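Local structure of conserved hypothetical protein (Staphylococcus aureus subsp. aureus, 2AP3) at residues Q117-L122 / K187-K192; L52-V56 / A67-L71; D131-Y136 / L174-S178; T145-Y149 / V160-S164; K138-E143 / I167-K173. The protein is of unknown function but is probably a cell-wall binding lipoprotein that may act at the bacterial cell surface. One frame throughout, in Å; residues are numbered along the deposited sequence.

Contact 1. Residues Q117-L122 / K187-K192; sequences QLDDVL and KVQKEK. Unlike the reference sequence in segment 187-192: Gln-189 (reference Gly).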
# COMPACT_ATOMS: atom_id res chain seq x y z
N GLN A 117 -15.02 -13.91 -9.27
CA GLN A 117 -15.07 -13.35 -7.92
C GLN A 117 -13.67 -13.01 -7.40
O GLN A 117 -13.47 -11.96 -6.79
CB GLN A 117 -15.83 -14.29 -6.96
CG GLN A 117 -15.76 -13.92 -5.47
CD GLN A 117 -16.40 -12.58 -5.14
OE1 GLN A 117 -17.17 -12.03 -5.93
NE2 GLN A 117 -16.09 -12.06 -3.95
N LEU A 118 -12.70 -13.89 -7.65
CA LEU A 118 -11.31 -13.59 -7.32
C LEU A 118 -10.83 -12.34 -8.06
O LEU A 118 -10.18 -11.47 -7.45
CB LEU A 118 -10.39 -14.78 -7.60
CG LEU A 118 -8.88 -14.58 -7.40
CD1 LEU A 118 -8.51 -14.10 -5.98
CD2 LEU A 118 -8.17 -15.88 -7.73
N ASP A 119 -11.16 -12.24 -9.35
CA ASP A 119 -10.85 -11.05 -10.17
C ASP A 119 -11.46 -9.78 -9.62
O ASP A 119 -10.87 -8.71 -9.68
CB ASP A 119 -11.33 -11.22 -11.61
CG ASP A 119 -10.32 -11.90 -12.49
OD1 ASP A 119 -9.13 -12.00 -12.10
OD2 ASP A 119 -10.73 -12.34 -13.59
N ASP A 120 -12.68 -9.90 -9.11
CA ASP A 120 -13.36 -8.74 -8.57
C ASP A 120 -12.73 -8.27 -7.27
O ASP A 120 -12.69 -7.07 -7.01
CB ASP A 120 -14.85 -9.03 -8.36
CG ASP A 120 -15.59 -9.19 -9.66
OD1 ASP A 120 -15.14 -8.67 -10.71
OD2 ASP A 120 -16.66 -9.84 -9.65
N VAL A 121 -12.24 -9.21 -6.47
CA VAL A 121 -11.58 -8.88 -5.21
C VAL A 121 -10.20 -8.28 -5.49
O VAL A 121 -9.80 -7.35 -4.81
CB VAL A 121 -11.52 -10.10 -4.24
CG1 VAL A 121 -10.78 -9.77 -2.94
CG2 VAL A 121 -12.94 -10.54 -3.92
N LEU A 122 -9.52 -8.79 -6.53
CA LEU A 122 -8.26 -8.19 -6.95
C LEU A 122 -8.48 -6.76 -7.46
O LEU A 122 -7.71 -5.85 -7.14
CB LEU A 122 -7.54 -9.07 -7.98
CG LEU A 122 -6.89 -10.33 -7.40
CD1 LEU A 122 -6.68 -11.39 -8.49
CD2 LEU A 122 -5.55 -10.02 -6.73
N LYS A 187 -9.02 -11.15 2.01
CA LYS A 187 -10.09 -11.65 1.16
C LYS A 187 -9.53 -12.22 -0.14
O LYS A 187 -10.07 -13.20 -0.67
CB LYS A 187 -11.12 -10.56 0.89
CG LYS A 187 -12.44 -11.07 0.30
CD LYS A 187 -13.38 -9.91 -0.01
CE LYS A 187 -14.72 -10.41 -0.51
NZ LYS A 187 -15.74 -9.32 -0.46
N VAL A 188 -8.46 -11.62 -0.66
CA VAL A 188 -7.79 -12.15 -1.85
C VAL A 188 -7.38 -13.61 -1.63
O VAL A 188 -7.68 -14.48 -2.45
CB VAL A 188 -6.59 -11.27 -2.32
CG1 VAL A 188 -5.72 -12.00 -3.35
CG2 VAL A 188 -7.11 -9.98 -2.92
N GLN A 189 -6.72 -13.89 -0.50
CA GLN A 189 -6.37 -15.27 -0.20
C GLN A 189 -7.59 -16.20 -0.01
O GLN A 189 -7.54 -17.35 -0.45
CB GLN A 189 -5.40 -15.38 0.98
CG GLN A 189 -5.00 -16.83 1.32
CD GLN A 189 -4.51 -17.64 0.12
OE1 GLN A 189 -5.19 -18.55 -0.35
NE2 GLN A 189 -3.32 -17.30 -0.38
N LYS A 190 -8.66 -15.72 0.62
CA LYS A 190 -9.86 -16.55 0.77
C LYS A 190 -10.44 -17.00 -0.58
O LYS A 190 -10.84 -18.16 -0.74
CB LYS A 190 -10.95 -15.89 1.64
CG LYS A 190 -11.94 -15.00 0.89
CD LYS A 190 -13.21 -14.75 1.69
CE LYS A 190 -14.31 -14.22 0.78
NZ LYS A 190 -15.61 -14.02 1.49
N GLU A 191 -10.46 -16.09 -1.55
CA GLU A 191 -11.01 -16.40 -2.87
C GLU A 191 -10.10 -17.37 -3.61
O GLU A 191 -10.58 -18.22 -4.36
CB GLU A 191 -11.25 -15.14 -3.70
CG GLU A 191 -12.22 -14.13 -3.05
CD GLU A 191 -13.64 -14.66 -2.86
OE1 GLU A 191 -14.47 -13.92 -2.28
OE2 GLU A 191 -13.94 -15.80 -3.28
N LYS A 192 -8.79 -17.25 -3.37
CA LYS A 192 -7.81 -18.17 -3.95
C LYS A 192 -8.01 -19.60 -3.46
O LYS A 192 -7.91 -20.54 -4.26
CB LYS A 192 -6.39 -17.72 -3.65
CG LYS A 192 -5.90 -16.59 -4.54
CD LYS A 192 -4.53 -16.12 -4.10
CE LYS A 192 -4.04 -14.97 -4.95
NZ LYS A 192 -2.69 -14.49 -4.51
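Glu-191 reaches from helix 187-192 toward helix 117-122 and can be followed atom by atom. Its CB rests on Leu-118, with Glu-191 CB 3.7 Å from Leu-118 CD1. The chain then turns. CG stays beside the backbone N (chi1 -59°), and a second bend at chi2 lifts the carboxylate away from the apolar seam. On the way Glu-191 CG lies against Val-121, 3.8 Å from Val-121 CG2, and the two side chains are nearly perpendicular. At the tip, Glu-191 OE1 accepts a hydrogen bond from Gln-117 NE2 at 3.0 Å, nearly straight at 165°. The oxygen lies in the amide plane of Gln-117. The amide, however, meets the carboxylate from above its plane, and the two planes stand 70° apart. Gln-117 CG also packs against both carboxylate oxygens.

Beside this polar pair the contact is hydrocarbon. Val-121 CG1 meets Val-188 CG2 at 3.7 Å. The extended chain of Lys-187 runs across Val-121, so its methylenes border the apolar pair while its amine continues beyond. Leu-122 CD2 approaches Val-188 CG1 at 3.9 Å, and Leu-118 CD1 also touches Lys-192 CG. Tyr-21 of helix 10-30 packs on both Leu-118 and Leu-122, and Phe-96 of helix 61-96 touches Leu-122, which places this seam against two further helices. The segment axes approach to 9.2 Å and run nearly antiparallel. Such side-by-side packing of antiparallel neighbours is what builds an elongated helical bundle; here one hydrogen bond lies at its margin.

Contact 2. Residues L52-V56 / A67-L71; sequences LTEDV and AVKDL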
# COMPACT_ATOMS: atom_id res chain seq x y z
N LEU A 52 14.44 13.15 16.17
CA LEU A 52 14.53 14.61 16.20
C LEU A 52 13.59 15.29 17.23
O LEU A 52 13.46 16.51 17.28
CB LEU A 52 14.29 15.16 14.80
CG LEU A 52 15.31 14.70 13.76
CD1 LEU A 52 14.75 14.88 12.37
CD2 LEU A 52 16.63 15.48 13.95
N THR A 53 13.01 14.47 18.09
CA THR A 53 11.99 14.93 19.02
C THR A 53 12.57 15.89 20.05
O THR A 53 11.96 16.90 20.38
CB THR A 53 11.28 13.71 19.70
OG1 THR A 53 10.52 12.98 18.72
CG2 THR A 53 10.33 14.14 20.82
N GLU A 54 13.76 15.58 20.55
CA GLU A 54 14.44 16.45 21.51
C GLU A 54 14.85 17.75 20.81
O GLU A 54 14.58 18.88 21.28
CB GLU A 54 15.64 15.72 22.09
CG GLU A 54 16.32 16.40 23.29
CD GLU A 54 17.55 15.63 23.78
OE1 GLU A 54 17.45 14.87 24.78
OE2 GLU A 54 18.63 15.77 23.15
N ASP A 55 15.47 17.59 19.63
CA ASP A 55 16.07 18.74 18.99
C ASP A 55 15.02 19.76 18.53
O ASP A 55 15.30 20.94 18.53
CB ASP A 55 16.99 18.34 17.83
CG ASP A 55 18.32 17.81 18.28
OD1 ASP A 55 18.61 17.79 19.50
OD2 ASP A 55 19.10 17.42 17.37
N VAL A 56 13.82 19.30 18.19
CA VAL A 56 12.82 20.23 17.68
C VAL A 56 12.44 21.31 18.70
O VAL A 56 11.91 22.36 18.31
CB VAL A 56 11.58 19.49 17.11
CG1 VAL A 56 10.65 19.00 18.20
CG2 VAL A 56 10.83 20.40 16.12
N ALA A 67 16.94 20.82 13.13
CA ALA A 67 15.94 19.75 13.33
C ALA A 67 14.71 20.04 12.47
O ALA A 67 14.16 19.15 11.81
CB ALA A 67 15.55 19.63 14.79
N VAL A 68 14.28 21.30 12.46
CA VAL A 68 13.09 21.65 11.67
C VAL A 68 13.35 21.40 10.19
O VAL A 68 12.54 20.78 9.49
CB VAL A 68 12.71 23.11 11.91
CG1 VAL A 68 11.69 23.56 10.89
CG2 VAL A 68 12.19 23.28 13.32
N LYS A 69 14.50 21.85 9.70
CA LYS A 69 14.82 21.63 8.28
C LYS A 69 14.96 20.14 7.96
O LYS A 69 14.52 19.64 6.90
CB LYS A 69 16.09 22.38 7.92
CG LYS A 69 15.87 23.89 8.03
CD LYS A 69 17.16 24.67 7.87
CE LYS A 69 16.96 26.13 8.22
NZ LYS A 69 15.91 26.75 7.35
N ASP A 70 15.52 19.39 8.90
CA ASP A 70 15.64 17.95 8.72
C ASP A 70 14.29 17.23 8.73
O ASP A 70 14.09 16.21 8.02
CB ASP A 70 16.54 17.40 9.82
CG ASP A 70 18.01 17.71 9.57
OD1 ASP A 70 18.39 18.21 8.48
OD2 ASP A 70 18.81 17.40 10.48
N LEU A 71 13.36 17.75 9.53
CA LEU A 71 12.00 17.20 9.56
C LEU A 71 11.26 17.42 8.24
O LEU A 71 10.56 16.53 7.77
CB LEU A 71 11.21 17.76 10.72
CG LEU A 71 11.62 17.15 12.07
CD1 LEU A 71 11.13 18.06 13.20
CD2 LEU A 71 11.08 15.71 12.21
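Leu-52 and Val-56 hold the loop segment 52-56 against helix 67-71, and Leu-71 receives both. The tight part of the contact is made of hydrocarbon and backbone atoms. Leu-52 CD1 lies 3.8 Å from Leu-71 CD2, and the two leucines run antiparallel alongside each other. The other branch of Leu-71 serves the valine: Leu-71 CD1 is 3.8 Å from Val-56 CG2, with the side chains set nearly perpendicular. This Val-56 methyl lies anti to its own backbone N, while CG1 takes the more crowded site between N and the carbonyl carbon (chi1 78°). Ala-67 packs against the chain at Asp-55 and Val-56. Ala-67 CB meets Asp-55 CB at 3.6 Å and comes within 3.8 Å of Val-56 N. Here the segments come nearest, with the CA atoms of Val-56 and Ala-67 5.4 Å apart.

The acidic side is looser. Asp-70 meets Leu-52 through its CB, with Asp-70 CB 4.0 Å from Leu-52 CD1. The carboxylates of Asp-55 and Asp-70 stay well apart, their OD2 atoms separated by 6.9 Å. Asp-70 instead forms a salt bridge with Lys-66, one turn earlier on its own helix. No hydrogen bond joins the two segments.

On the apolar side, helix 109-150 continues the packing. Leu-150 touches Val-56 and Val-68, and Phe-147 touches Leu-71. Within 52-56, Val-56 N is hydrogen-bonded to Leu-52 O. The arrangement is a helix-to-helix connection folding back on helix 61-96 near its start, at one end of the bundle.

Contact 3. Residues D131-Y136 / L174-S178; sequences DYAKAY and LKEVS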
# COMPACT_ATOMS: atom_id res chain seq x y z
N ASP A 131 -6.97 4.48 -2.40
CA ASP A 131 -7.50 5.18 -1.23
C ASP A 131 -6.43 5.27 -0.14
O ASP A 131 -6.21 6.31 0.49
CB ASP A 131 -8.71 4.43 -0.67
CG ASP A 131 -9.91 4.46 -1.58
OD1 ASP A 131 -9.97 5.30 -2.50
OD2 ASP A 131 -10.82 3.63 -1.35
N TYR A 132 -5.77 4.14 0.09
CA TYR A 132 -4.68 4.08 1.09
C TYR A 132 -3.53 5.07 0.75
O TYR A 132 -3.06 5.84 1.62
CB TYR A 132 -4.19 2.63 1.24
CG TYR A 132 -2.88 2.50 1.98
CD1 TYR A 132 -2.81 2.68 3.35
CD2 TYR A 132 -1.69 2.22 1.29
CE1 TYR A 132 -1.62 2.57 4.03
CE2 TYR A 132 -0.46 2.12 1.96
CZ TYR A 132 -0.44 2.29 3.34
OH TYR A 132 0.75 2.20 4.04
N ALA A 133 -3.08 5.06 -0.51
CA ALA A 133 -2.02 5.96 -0.95
C ALA A 133 -2.43 7.42 -0.75
O ALA A 133 -1.64 8.23 -0.27
CB ALA A 133 -1.67 5.71 -2.40
N LYS A 134 -3.66 7.76 -1.11
CA LYS A 134 -4.15 9.13 -0.90
C LYS A 134 -4.09 9.50 0.59
O LYS A 134 -3.66 10.59 0.97
CB LYS A 134 -5.59 9.28 -1.43
CG LYS A 134 -6.07 10.73 -1.54
CD LYS A 134 -7.44 10.79 -2.23
CE LYS A 134 -8.08 12.16 -2.13
NZ LYS A 134 -7.26 13.24 -2.76
N ALA A 135 -4.53 8.58 1.44
CA ALA A 135 -4.59 8.85 2.89
C ALA A 135 -3.17 8.98 3.48
O ALA A 135 -2.92 9.83 4.34
CB ALA A 135 -5.38 7.76 3.60
N TYR A 136 -2.25 8.13 3.02
CA TYR A 136 -0.89 8.18 3.52
C TYR A 136 -0.24 9.50 3.11
O TYR A 136 0.33 10.21 3.96
CB TYR A 136 -0.07 6.98 3.00
CG TYR A 136 1.37 7.07 3.45
CD1 TYR A 136 1.70 6.88 4.79
CD2 TYR A 136 2.39 7.40 2.55
CE1 TYR A 136 3.02 7.00 5.23
CE2 TYR A 136 3.74 7.52 2.99
CZ TYR A 136 4.04 7.30 4.32
OH TYR A 136 5.35 7.42 4.76
N LEU A 174 -6.29 7.47 8.01
CA LEU A 174 -5.35 6.51 7.42
C LEU A 174 -5.55 5.13 8.06
O LEU A 174 -5.51 4.11 7.34
CB LEU A 174 -3.90 6.99 7.55
CG LEU A 174 -2.77 6.03 7.13
CD1 LEU A 174 -2.90 5.63 5.66
CD2 LEU A 174 -1.41 6.63 7.47
N LYS A 175 -5.79 5.10 9.38
CA LYS A 175 -6.09 3.83 10.06
C LYS A 175 -7.34 3.12 9.53
O LYS A 175 -7.33 1.91 9.31
CB LYS A 175 -6.16 3.99 11.59
CG LYS A 175 -6.11 2.64 12.33
CD LYS A 175 -6.57 2.78 13.77
CE LYS A 175 -6.61 1.42 14.51
NZ LYS A 175 -6.82 0.24 13.62
N GLU A 176 -8.41 3.88 9.31
CA GLU A 176 -9.65 3.33 8.77
C GLU A 176 -9.38 2.66 7.41
O GLU A 176 -9.80 1.54 7.17
CB GLU A 176 -10.69 4.43 8.59
CG GLU A 176 -11.16 5.08 9.89
CD GLU A 176 -12.17 6.20 9.64
OE1 GLU A 176 -12.70 6.31 8.51
OE2 GLU A 176 -12.45 6.97 10.59
N VAL A 177 -8.63 3.35 6.53
CA VAL A 177 -8.40 2.82 5.18
C VAL A 177 -7.33 1.72 5.14
O VAL A 177 -7.45 0.76 4.35
CB VAL A 177 -8.14 3.96 4.13
CG1 VAL A 177 -6.82 4.64 4.32
CG2 VAL A 177 -8.25 3.40 2.72
N SER A 178 -6.32 1.84 5.99
CA SER A 178 -5.28 0.83 6.11
C SER A 178 -5.89 -0.50 6.58
O SER A 178 -5.58 -1.56 6.02
CB SER A 178 -4.17 1.31 7.06
OG SER A 178 -3.14 0.34 7.17
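Leu-174 and Val-177 of helix 174-178 pack into the side of helix 131-136, and every interaction across the pair is a van der Waals one.

The first group is aliphatic. Val-177 spreads its two methyls over the partner helix. Val-177 CG1 meets Ala-135 CB at 3.5 Å. Val-177 CG2 lies anti to the valine's own backbone N, and from there it touches Asp-131 CB at 3.6 Å and Tyr-132 N at 3.7 Å. Leu-174 CD1 adds a second contact to Ala-135, 3.9 Å from Ala-135 CB. Ala-135 thus sits between two branched side chains. Its small methyl is consistent with the close approach of 5.2 Å between the CA atoms of Ala-135 and Leu-174.

The second group involves aromatic rings. Tyr-132 has CG anti to the backbone N (chi1 166°), which lays its ring where Leu-174 reaches it. Leu-174 CD1 comes to this ring obliquely, 3.7 Å from Tyr-132 CE1. Ser-178 also meets it obliquely, through its CA. The other methyl of Leu-174 approaches the edge of the Tyr-136 ring, with Leu-174 CD2 4.1 Å from Tyr-136 CD1. These two side chains run alongside each other in a common direction.

Helix 61-96 lies beyond these rings. Phe-82 meets the ring of Tyr-136 with the planes at about 50°, and Glu-85 touches Tyr-132. The short segments cross at -160°, with axes 9.1 Å apart. This is antiparallel packing of long helices, with small and branched side chains interleaved, as expected in a helical bundle.

Contact 4. Residues T145-Y149 / V160-S164; sequences TLFKY and VNEKS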
# COMPACT_ATOMS: atom_id res chain seq x y z
N THR A 145 3.44 20.32 6.48
CA THR A 145 2.82 21.62 6.70
C THR A 145 3.14 22.17 8.11
O THR A 145 3.46 23.34 8.27
CB THR A 145 1.31 21.49 6.48
OG1 THR A 145 1.10 21.22 5.09
CG2 THR A 145 0.57 22.75 6.85
N LEU A 146 3.07 21.30 9.12
CA LEU A 146 3.46 21.74 10.46
C LEU A 146 4.94 22.13 10.48
O LEU A 146 5.29 23.16 11.06
CB LEU A 146 3.16 20.67 11.49
CG LEU A 146 3.73 20.87 12.91
CD1 LEU A 146 3.27 22.21 13.50
CD2 LEU A 146 3.38 19.71 13.83
N PHE A 147 5.80 21.33 9.87
CA PHE A 147 7.23 21.65 9.94
C PHE A 147 7.59 22.94 9.23
O PHE A 147 8.45 23.70 9.72
CB PHE A 147 8.10 20.47 9.47
CG PHE A 147 7.79 19.17 10.17
CD1 PHE A 147 7.49 19.14 11.52
CD2 PHE A 147 7.78 17.98 9.45
CE1 PHE A 147 7.18 17.93 12.19
CE2 PHE A 147 7.46 16.76 10.09
CZ PHE A 147 7.18 16.74 11.47
N LYS A 148 6.94 23.21 8.09
CA LYS A 148 7.14 24.48 7.40
C LYS A 148 6.73 25.66 8.27
O LYS A 148 7.39 26.71 8.28
CB LYS A 148 6.38 24.51 6.09
CG LYS A 148 7.03 23.69 4.99
CD LYS A 148 6.32 23.86 3.61
CE LYS A 148 6.26 25.31 3.09
NZ LYS A 148 5.50 25.38 1.81
N TYR A 149 5.64 25.49 9.02
CA TYR A 149 5.19 26.53 9.93
C TYR A 149 6.26 26.81 11.01
O TYR A 149 6.52 27.95 11.36
CB TYR A 149 3.84 26.13 10.53
CG TYR A 149 3.35 27.04 11.64
CD1 TYR A 149 2.93 28.34 11.38
CD2 TYR A 149 3.30 26.57 12.94
CE1 TYR A 149 2.48 29.16 12.41
CE2 TYR A 149 2.84 27.39 13.99
CZ TYR A 149 2.43 28.68 13.70
OH TYR A 149 1.98 29.52 14.71
N VAL A 160 0.81 25.58 16.38
CA VAL A 160 1.27 24.18 16.44
C VAL A 160 0.10 23.25 16.74
O VAL A 160 -0.06 22.21 16.09
CB VAL A 160 2.39 24.00 17.51
CG1 VAL A 160 2.63 22.52 17.81
CG2 VAL A 160 3.66 24.64 17.06
N ASN A 161 -0.73 23.62 17.72
CA ASN A 161 -1.83 22.76 18.11
C ASN A 161 -2.85 22.58 17.01
O ASN A 161 -3.35 21.49 16.79
CB ASN A 161 -2.52 23.30 19.37
CG ASN A 161 -1.63 23.20 20.60
OD1 ASN A 161 -0.58 22.56 20.58
ND2 ASN A 161 -2.05 23.85 21.68
N GLU A 162 -3.12 23.67 16.29
CA GLU A 162 -4.11 23.69 15.21
C GLU A 162 -3.64 22.81 14.06
O GLU A 162 -4.43 22.10 13.44
CB GLU A 162 -4.32 25.12 14.73
CG GLU A 162 -5.36 25.29 13.62
CD GLU A 162 -5.39 26.71 13.08
OE1 GLU A 162 -4.80 27.62 13.72
OE2 GLU A 162 -5.99 26.93 12.01
N LYS A 163 -2.35 22.83 13.80
CA LYS A 163 -1.81 21.98 12.73
C LYS A 163 -1.67 20.53 13.14
O LYS A 163 -1.77 19.61 12.30
CB LYS A 163 -0.51 22.58 12.22
CG LYS A 163 -0.78 23.92 11.56
CD LYS A 163 0.45 24.70 11.19
CE LYS A 163 0.12 26.18 10.98
NZ LYS A 163 -1.06 26.46 10.11
N SER A 164 -1.46 20.32 14.44
CA SER A 164 -1.36 18.99 15.04
C SER A 164 -2.68 18.22 14.99
O SER A 164 -2.69 17.04 14.65
CB SER A 164 -0.92 19.12 16.48
OG SER A 164 0.46 19.39 16.55
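Lys-163 lays the end of its chain over one face of the Tyr-149 ring, the two side chains being nearly perpendicular. Lys-163 CE stands 3.6 Å from the centroid of the Tyr-149 ring and 22° off the ring normal, a CH-pi contact. The closest ring atom is Tyr-149 CG, 3.4 Å from Lys-163 CE, so the methylene is offset toward the rim. Lys-163 CD lies near Tyr-149 CB. The chain is extended through chi3 and bends only at chi4 (-48°). The amine stays over the same face, with Lys-163 NZ 4.9 Å from the centroid of the Tyr-149 ring, a cation-pi interaction. The methylene makes the close contact; the more distant amine probably adds some electrostatic attraction to the face.

Val-160 approaches the same ring at another angle. Val-160 N is 3.6 Å from Tyr-149 CE2 and meets the ring obliquely. The phenol end of the tyrosine reaches beyond the start of segment 160-164: Tyr-149 OH is hydrogen-bonded to the backbone N of Thr-156, in the turn that joins the helices. The pair is the closing end of an antiparallel helical hairpin, made by helices 109-150 and 157-195. The short axes approach to 9.8 Å here, at 167°.

The methyls of Leu-146 touch Val-160, Lys-163 and Ser-164. Leu-146 CD1 lies 4.0 Å from Lys-163 CB and also near Val-160 CA, while the leucine and lysine chains cross at a slant. Leu-146 CD2 comes to 4.0 Å from Ser-164 OG. That hydroxyl turns back to its own helix: Ser-164 OG donates to Val-160 O at 2.9 Å, from above the carbonyl plane. The same oxygen also accepts Ser-164 N, so two donors grip it.

Contact 5. Residues K138-E143 / I167-K173; sequences KAVNSE and IEQNYKK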
# COMPACT_ATOMS: atom_id res chain seq x y z
N LYS A 138 -1.65 12.32 2.32
CA LYS A 138 -2.29 13.44 3.01
C LYS A 138 -1.68 13.57 4.41
O LYS A 138 -1.36 14.67 4.86
CB LYS A 138 -3.80 13.21 3.08
CG LYS A 138 -4.54 14.39 3.62
CD LYS A 138 -6.00 14.04 3.82
CE LYS A 138 -6.74 15.16 4.47
NZ LYS A 138 -6.95 16.25 3.52
N ALA A 139 -1.52 12.44 5.08
CA ALA A 139 -0.99 12.46 6.45
C ALA A 139 0.45 13.03 6.46
O ALA A 139 0.76 13.95 7.23
CB ALA A 139 -1.03 11.07 7.05
N VAL A 140 1.33 12.50 5.62
CA VAL A 140 2.75 12.94 5.60
C VAL A 140 2.86 14.39 5.16
O VAL A 140 3.60 15.18 5.76
CB VAL A 140 3.63 12.01 4.74
CG1 VAL A 140 5.06 12.50 4.74
CG2 VAL A 140 3.56 10.60 5.25
N ASN A 141 2.06 14.77 4.17
CA ASN A 141 2.01 16.16 3.78
C ASN A 141 1.54 17.08 4.91
O ASN A 141 2.07 18.18 5.03
CB ASN A 141 1.18 16.34 2.52
CG ASN A 141 1.99 16.02 1.26
OD1 ASN A 141 1.64 15.12 0.45
ND2 ASN A 141 3.07 16.74 1.08
N SER A 142 0.61 16.62 5.76
CA SER A 142 0.15 17.46 6.88
C SER A 142 1.23 17.63 7.97
O SER A 142 1.27 18.66 8.66
CB SER A 142 -1.18 16.96 7.46
OG SER A 142 -0.99 15.72 8.08
N GLU A 143 2.13 16.65 8.06
CA GLU A 143 3.32 16.77 8.94
C GLU A 143 4.23 17.85 8.35
O GLU A 143 4.66 18.76 9.06
CB GLU A 143 4.05 15.43 9.06
CG GLU A 143 3.25 14.43 9.95
CD GLU A 143 3.74 12.99 9.93
OE1 GLU A 143 4.48 12.58 9.03
OE2 GLU A 143 3.30 12.22 10.84
N ILE A 167 -3.12 16.71 11.57
CA ILE A 167 -2.29 15.50 11.49
C ILE A 167 -3.00 14.32 12.19
O ILE A 167 -3.14 13.25 11.60
CB ILE A 167 -0.87 15.73 12.09
CG1 ILE A 167 -0.16 16.82 11.31
CG2 ILE A 167 -0.06 14.44 12.08
CD1 ILE A 167 1.12 17.33 11.99
N GLU A 168 -3.45 14.52 13.43
CA GLU A 168 -4.19 13.48 14.14
C GLU A 168 -5.37 12.97 13.35
O GLU A 168 -5.56 11.76 13.26
CB GLU A 168 -4.68 13.97 15.51
CG GLU A 168 -3.62 13.92 16.57
CD GLU A 168 -4.15 14.23 17.97
OE1 GLU A 168 -3.31 14.28 18.88
OE2 GLU A 168 -5.39 14.40 18.15
N GLN A 169 -6.15 13.87 12.78
CA GLN A 169 -7.36 13.46 12.07
C GLN A 169 -7.00 12.65 10.82
O GLN A 169 -7.65 11.65 10.46
CB GLN A 169 -8.22 14.67 11.68
CG GLN A 169 -9.56 14.25 11.07
CD GLN A 169 -10.26 13.19 11.91
OE1 GLN A 169 -10.56 13.41 13.09
NE2 GLN A 169 -10.53 12.03 11.30
N ASN A 170 -5.94 13.10 10.16
CA ASN A 170 -5.45 12.42 8.97
C ASN A 170 -4.97 11.02 9.27
O ASN A 170 -5.17 10.11 8.46
CB ASN A 170 -4.37 13.25 8.29
CG ASN A 170 -4.92 14.52 7.71
OD1 ASN A 170 -6.13 14.66 7.52
ND2 ASN A 170 -4.03 15.46 7.44
N TYR A 171 -4.38 10.85 10.46
CA TYR A 171 -3.94 9.51 10.87
C TYR A 171 -5.12 8.61 11.26
O TYR A 171 -5.05 7.40 11.04
CB TYR A 171 -2.84 9.56 11.93
CG TYR A 171 -1.49 9.73 11.28
CD1 TYR A 171 -0.91 8.68 10.56
CD2 TYR A 171 -0.82 10.94 11.31
CE1 TYR A 171 0.31 8.84 9.93
CE2 TYR A 171 0.40 11.11 10.69
CZ TYR A 171 0.97 10.04 9.99
OH TYR A 171 2.18 10.19 9.36
N LYS A 172 -6.19 9.19 11.80
CA LYS A 172 -7.41 8.43 12.12
C LYS A 172 -7.97 7.87 10.83
O LYS A 172 -8.32 6.70 10.74
CB LYS A 172 -8.48 9.30 12.80
CG LYS A 172 -8.24 9.58 14.30
CD LYS A 172 -9.40 10.37 14.86
CE LYS A 172 -9.01 11.06 16.19
NZ LYS A 172 -9.35 10.29 17.41
N LYS A 173 -8.04 8.73 9.82
CA LYS A 173 -8.52 8.33 8.52
C LYS A 173 -7.60 7.29 7.86
O LYS A 173 -8.09 6.35 7.22
CB LYS A 173 -8.67 9.55 7.64
CG LYS A 173 -9.75 10.53 8.10
CD LYS A 173 -10.16 11.43 6.93
CE LYS A 173 -9.07 12.44 6.54
NZ LYS A 173 -9.15 12.75 5.08
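Tyr-171 and Glu-143 are brought together by chi1 angles of -84° and -73°; in Glu-143 this sets CG anti to the carbonyl carbon. The glutamate chain then extends to the tyrosine's hydroxyl. Tyr-171 OH donates to Glu-143 OE2 at 2.8 Å, from above the carboxylate plane, and OE2 lies at the ring edge. The other oxygen, Glu-143 OE1, forms a salt bridge with Arg-78 of helix 61-96. The carboxylate is thus shared by three helices, and the arginine would probably favour its charged form.

Ala-139 CB lies over one face of the same ring, 3.9 Å from the centroid of Tyr-171, a CH-pi contact. Ile-167 packs on the aliphatic part of Glu-143, with Ile-167 CG2 3.9 Å from Glu-143 CG.

A second polar group involves Asn-170. Asn-170 ND2 donates to Ser-142 OG at 3.1 Å and 159°, with the oxygen in the amide plane. Ser-142 OG in turn donates to Ala-139 O at 2.6 Å, so this hydroxyl accepts across the contact and donates within its own helix. At the outer margin Lys-138 CE lies 3.2 Å from Asn-170 OD1. Lys-138 NZ and Lys-173 NZ are 4.4 Å apart, a like-charged pair that probably costs some energy.

Polar bonds in a partly buried contact, set among small and aliphatic side chains, join the two antiparallel helices of this hairpin within the bundle.

Contacts 1, 3, 5 and 4, in that order, follow one antiparallel pair, helices 109-150 and 157-195, toward the turn between them. Each lies within the chain span of the one before. Contacts 3 and 5 adjoin in sequence, with centres 10 Å apart. Contacts 5 and 4 touch, Leu-146 CD2 being 3.8 Å from Ile-167 CD1. Contact 1 is remote, its centre 41 Å from that of contact 4, on the opposite side of the chain's centre. Contact 2 belongs to the preceding connection and helix 61-96. It meets contact 4 where Val-68 CG1 lies 3.4 Å from Phe-147 O, so both mark the same end of the bundle.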